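Hydrogenase expression/formation protein (hypb) (Archaeoglobus fulgidus, PDB 2WSM) is a GTPase of the HypB family that dimerises in a GTP-dependent way and probably binds nickel and zinc for hydrogenase maturation. Local coordinates at residues V137-P150 and V170-I184. Sequence-based numbering, arbitrary orientation.
Sequences VSVTEGDDVVEKHP and VGADVEKMKADAKLI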
# COMPACT_ATOMS: atom_id res chain seq x y z
N VAL A 137 -14.37 5.15 -1.80
CA VAL A 137 -13.75 6.23 -2.55
C VAL A 137 -14.76 7.34 -2.82
O VAL A 137 -15.93 7.09 -3.12
CB VAL A 137 -13.12 5.72 -3.87
CG1 VAL A 137 -14.21 5.32 -4.87
CG2 VAL A 137 -12.22 6.78 -4.46
N SER A 138 -14.31 8.58 -2.70
CA SER A 138 -15.16 9.73 -2.98
C SER A 138 -14.91 10.20 -4.42
O SER A 138 -13.80 10.06 -4.93
CB SER A 138 -14.89 10.85 -1.97
OG SER A 138 -15.15 12.13 -2.52
N VAL A 139 -15.95 10.75 -5.06
CA VAL A 139 -15.82 11.22 -6.44
C VAL A 139 -14.86 12.40 -6.54
O VAL A 139 -14.35 12.69 -7.62
CB VAL A 139 -17.17 11.63 -7.09
CG1 VAL A 139 -18.08 10.42 -7.27
CG2 VAL A 139 -17.86 12.74 -6.29
N THR A 140 -14.63 13.07 -5.42
CA THR A 140 -13.74 14.23 -5.39
C THR A 140 -12.28 13.81 -5.53
O THR A 140 -11.40 14.65 -5.66
CB THR A 140 -13.91 15.04 -4.09
OG1 THR A 140 -13.52 14.24 -2.97
CG2 THR A 140 -15.36 15.45 -3.91
N GLU A 141 -12.04 12.50 -5.51
CA GLU A 141 -10.67 11.98 -5.62
C GLU A 141 -10.25 11.82 -7.08
O GLU A 141 -9.09 11.55 -7.37
CB GLU A 141 -10.54 10.65 -4.88
CG GLU A 141 -10.66 10.78 -3.37
CD GLU A 141 -10.78 9.43 -2.67
OE1 GLU A 141 -9.87 8.59 -2.83
OE2 GLU A 141 -11.78 9.23 -1.96
N GLY A 142 -11.19 12.01 -8.00
CA GLY A 142 -10.93 11.77 -9.40
C GLY A 142 -11.49 10.43 -9.84
O GLY A 142 -11.40 9.44 -9.11
N ASP A 143 -12.08 10.39 -11.03
CA ASP A 143 -12.74 9.18 -11.52
C ASP A 143 -11.78 8.13 -12.11
O ASP A 143 -12.23 7.11 -12.62
CB ASP A 143 -13.86 9.52 -12.50
CG ASP A 143 -13.39 10.39 -13.64
OD1 ASP A 143 -12.28 10.16 -14.15
OD2 ASP A 143 -14.14 11.31 -14.04
N ASP A 144 -10.48 8.40 -12.03
CA ASP A 144 -9.47 7.41 -12.41
C ASP A 144 -8.81 6.76 -11.19
O ASP A 144 -7.87 5.98 -11.31
CB ASP A 144 -8.40 8.06 -13.28
CG ASP A 144 -7.61 9.11 -12.53
OD1 ASP A 144 -8.14 9.67 -11.54
OD2 ASP A 144 -6.47 9.39 -12.93
N VAL A 145 -9.31 7.09 -10.00
CA VAL A 145 -8.75 6.56 -8.76
C VAL A 145 -8.94 5.04 -8.63
O VAL A 145 -8.08 4.36 -8.09
CB VAL A 145 -9.35 7.28 -7.52
CG1 VAL A 145 -10.85 7.07 -7.48
CG2 VAL A 145 -8.68 6.80 -6.23
N VAL A 146 -10.04 4.51 -9.14
CA VAL A 146 -10.22 3.07 -9.10
C VAL A 146 -9.20 2.38 -10.00
O VAL A 146 -8.53 1.44 -9.58
CB VAL A 146 -11.64 2.64 -9.52
CG1 VAL A 146 -11.72 1.12 -9.61
CG2 VAL A 146 -12.68 3.17 -8.53
N GLU A 147 -9.06 2.85 -11.23
CA GLU A 147 -8.16 2.20 -12.17
C GLU A 147 -6.69 2.36 -11.78
O GLU A 147 -5.86 1.53 -12.13
CB GLU A 147 -8.43 2.64 -13.61
CG GLU A 147 -8.16 4.10 -13.93
CD GLU A 147 -8.38 4.41 -15.40
OE1 GLU A 147 -8.79 5.54 -15.72
OE2 GLU A 147 -8.13 3.51 -16.24
N LYS A 148 -6.37 3.43 -11.06
CA LYS A 148 -5.02 3.64 -10.54
C LYS A 148 -4.67 2.70 -9.38
O LYS A 148 -3.50 2.52 -9.07
CB LYS A 148 -4.86 5.08 -10.03
CG LYS A 148 -4.64 6.13 -11.10
CD LYS A 148 -4.58 7.50 -10.42
CE LYS A 148 -4.13 8.60 -11.37
NZ LYS A 148 -4.20 9.94 -10.72
N HIS A 149 -5.68 2.12 -8.72
CA HIS A 149 -5.44 1.32 -7.51
C HIS A 149 -6.10 -0.05 -7.55
O HIS A 149 -6.96 -0.36 -6.72
CB HIS A 149 -5.87 2.09 -6.26
CG HIS A 149 -5.15 3.39 -6.09
ND1 HIS A 149 -5.70 4.60 -6.47
CD2 HIS A 149 -3.91 3.67 -5.63
CE1 HIS A 149 -4.84 5.57 -6.23
NE2 HIS A 149 -3.74 5.03 -5.72
N PRO A 150 -5.69 -0.89 -8.50
CA PRO A 150 -6.27 -2.22 -8.67
C PRO A 150 -6.07 -3.10 -7.44
O PRO A 150 -6.97 -3.87 -7.11
CB PRO A 150 -5.49 -2.81 -9.85
CG PRO A 150 -4.82 -1.66 -10.50
CD PRO A 150 -4.59 -0.64 -9.45
N VAL A 170 -17.74 18.41 -9.70
CA VAL A 170 -16.29 18.25 -9.68
C VAL A 170 -15.74 17.69 -10.98
O VAL A 170 -14.52 17.55 -11.14
CB VAL A 170 -15.83 17.38 -8.49
CG1 VAL A 170 -16.24 18.02 -7.19
CG2 VAL A 170 -16.40 15.97 -8.61
N GLY A 171 -16.62 17.35 -11.91
CA GLY A 171 -16.21 16.88 -13.22
C GLY A 171 -15.86 15.41 -13.21
O GLY A 171 -15.07 14.95 -14.03
N ALA A 172 -16.44 14.67 -12.28
CA ALA A 172 -16.14 13.25 -12.14
C ALA A 172 -17.23 12.39 -12.75
O ALA A 172 -18.42 12.67 -12.64
CB ALA A 172 -15.91 12.88 -10.68
N ASP A 173 -16.79 11.33 -13.41
CA ASP A 173 -17.67 10.42 -14.12
C ASP A 173 -17.97 9.20 -13.26
O ASP A 173 -17.14 8.30 -13.14
CB ASP A 173 -16.99 9.98 -15.41
CG ASP A 173 -17.97 9.57 -16.47
OD1 ASP A 173 -18.68 8.56 -16.26
OD2 ASP A 173 -18.03 10.26 -17.51
N VAL A 174 -19.15 9.18 -12.66
CA VAL A 174 -19.49 8.13 -11.70
C VAL A 174 -19.60 6.76 -12.36
O VAL A 174 -19.17 5.75 -11.80
CB VAL A 174 -20.79 8.46 -10.94
CG1 VAL A 174 -21.21 7.29 -10.05
CG2 VAL A 174 -20.61 9.71 -10.11
N GLU A 175 -20.19 6.73 -13.55
CA GLU A 175 -20.42 5.47 -14.24
C GLU A 175 -19.13 4.82 -14.72
O GLU A 175 -19.07 3.61 -14.91
CB GLU A 175 -21.42 5.66 -15.39
CG GLU A 175 -22.84 5.91 -14.89
CD GLU A 175 -23.29 4.83 -13.90
OE1 GLU A 175 -23.26 3.64 -14.27
OE2 GLU A 175 -23.68 5.18 -12.76
N LYS A 176 -18.09 5.62 -14.89
CA LYS A 176 -16.76 5.09 -15.20
C LYS A 176 -16.11 4.48 -13.95
O LYS A 176 -15.45 3.44 -14.02
CB LYS A 176 -15.87 6.20 -15.75
CG LYS A 176 -14.43 5.79 -15.91
CD LYS A 176 -13.52 6.99 -16.07
CE LYS A 176 -12.07 6.58 -15.86
NZ LYS A 176 -11.74 5.35 -16.65
N MET A 177 -16.31 5.13 -12.81
CA MET A 177 -15.75 4.63 -11.56
C MET A 177 -16.38 3.28 -11.25
O MET A 177 -15.69 2.32 -10.90
CB MET A 177 -15.97 5.64 -10.42
CG MET A 177 -15.26 6.95 -10.65
SD MET A 177 -15.51 8.19 -9.36
CE MET A 177 -14.54 7.50 -8.02
N LYS A 178 -17.70 3.20 -11.40
CA LYS A 178 -18.43 1.96 -11.18
C LYS A 178 -17.93 0.84 -12.09
O LYS A 178 -17.65 -0.27 -11.62
CB LYS A 178 -19.93 2.19 -11.41
CG LYS A 178 -20.80 0.99 -11.09
CD LYS A 178 -22.28 1.37 -11.13
CE LYS A 178 -23.19 0.15 -10.94
NZ LYS A 178 -23.16 -0.42 -9.55
N ALA A 179 -17.80 1.14 -13.39
CA ALA A 179 -17.37 0.16 -14.38
C ALA A 179 -15.94 -0.33 -14.16
O ALA A 179 -15.64 -1.51 -14.33
CB ALA A 179 -17.54 0.72 -15.80
N ASP A 180 -15.04 0.58 -13.80
CA ASP A 180 -13.66 0.20 -13.49
C ASP A 180 -13.62 -0.71 -12.26
O ASP A 180 -12.86 -1.66 -12.20
CB ASP A 180 -12.79 1.44 -13.27
CG ASP A 180 -12.62 2.28 -14.53
OD1 ASP A 180 -12.89 1.77 -15.63
OD2 ASP A 180 -12.23 3.46 -14.42
N ALA A 181 -14.47 -0.42 -11.29
CA ALA A 181 -14.57 -1.21 -10.07
C ALA A 181 -15.00 -2.65 -10.35
O ALA A 181 -14.44 -3.61 -9.81
CB ALA A 181 -15.53 -0.55 -9.09
N LYS A 182 -16.00 -2.77 -11.22
CA LYS A 182 -16.57 -4.05 -11.63
C LYS A 182 -15.61 -4.86 -12.50
O LYS A 182 -15.49 -6.08 -12.37
CB LYS A 182 -17.88 -3.80 -12.38
CG LYS A 182 -18.52 -5.03 -12.98
CD LYS A 182 -19.92 -4.69 -13.49
CE LYS A 182 -20.69 -3.88 -12.45
NZ LYS A 182 -20.60 -4.51 -11.09
N LEU A 183 -14.91 -4.17 -13.40
CA LEU A 183 -13.90 -4.84 -14.21
C LEU A 183 -12.80 -5.42 -13.32
O LEU A 183 -12.36 -6.56 -13.52
CB LEU A 183 -13.29 -3.87 -15.22
CG LEU A 183 -12.34 -4.52 -16.23
CD1 LEU A 183 -13.13 -5.36 -17.23
CD2 LEU A 183 -11.47 -3.48 -16.94
N ILE A 184 -12.34 -4.62 -12.36
CA ILE A 184 -11.27 -5.02 -11.46
C ILE A 184 -11.76 -6.05 -10.44
O ILE A 184 -11.02 -6.95 -10.06
CB ILE A 184 -10.67 -3.79 -10.70
CG1 ILE A 184 -10.12 -2.76 -11.69
CG2 ILE A 184 -9.56 -4.23 -9.75
CD1 ILE A 184 -9.13 -1.78 -11.08
O HOH W 1 -11.58 4.58 -12.02
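From D143 beside A172 to P150 beside I184 the register rises together, so the turn and weakly bonded helix 145-148 that follow strand 132-138 lie alongside helix 174-184 in the same direction, with CA atoms of D143 and A172 5.3 Å apart. A type I turn from G142 to V145 presents D143 to the start of helix 174-184. D143 OD2, on its anti side and near the carboxylate plane, accepts from D173 N at 2.7 Å, while D173, at the N-cap, accepts from K176 N through OD1. V139 sets CB on A172 CB (4.0 Å) and CG1 on V174 CG2 and M177 SD. Farther along the helix, M177 lays CG against D143 CB (3.5 Å); its bend at chi3 (72°) brings CE against V137 CG1 and V145 CG1. V146 is a knob among M177, D180, A181 and I184: with CG1 anti to the backbone N (chi1 174°), that methyl presses on A181 N at 3.6 Å. On the outer side K176 NZ bridges D180 OD2, on its syn lone pair (3.0 Å), and E147 OE1, met from above the carboxylate plane (3.1 Å). A water donating to D143 O and D180 OD2 accepts from E147 N. With an alanine here instead of K176, E147 OE1 and D180 OD2, 4.2 Å apart, would probably be left as neighbouring like charges without their shared cation. The contact thus illustrates how a P-loop NTPase fold joins neighbouring crossover elements: apolar packing beside strand 158-162, where M177 touches I161, edged by a salt-bridge network in which one lysine probably offsets two acidic groups.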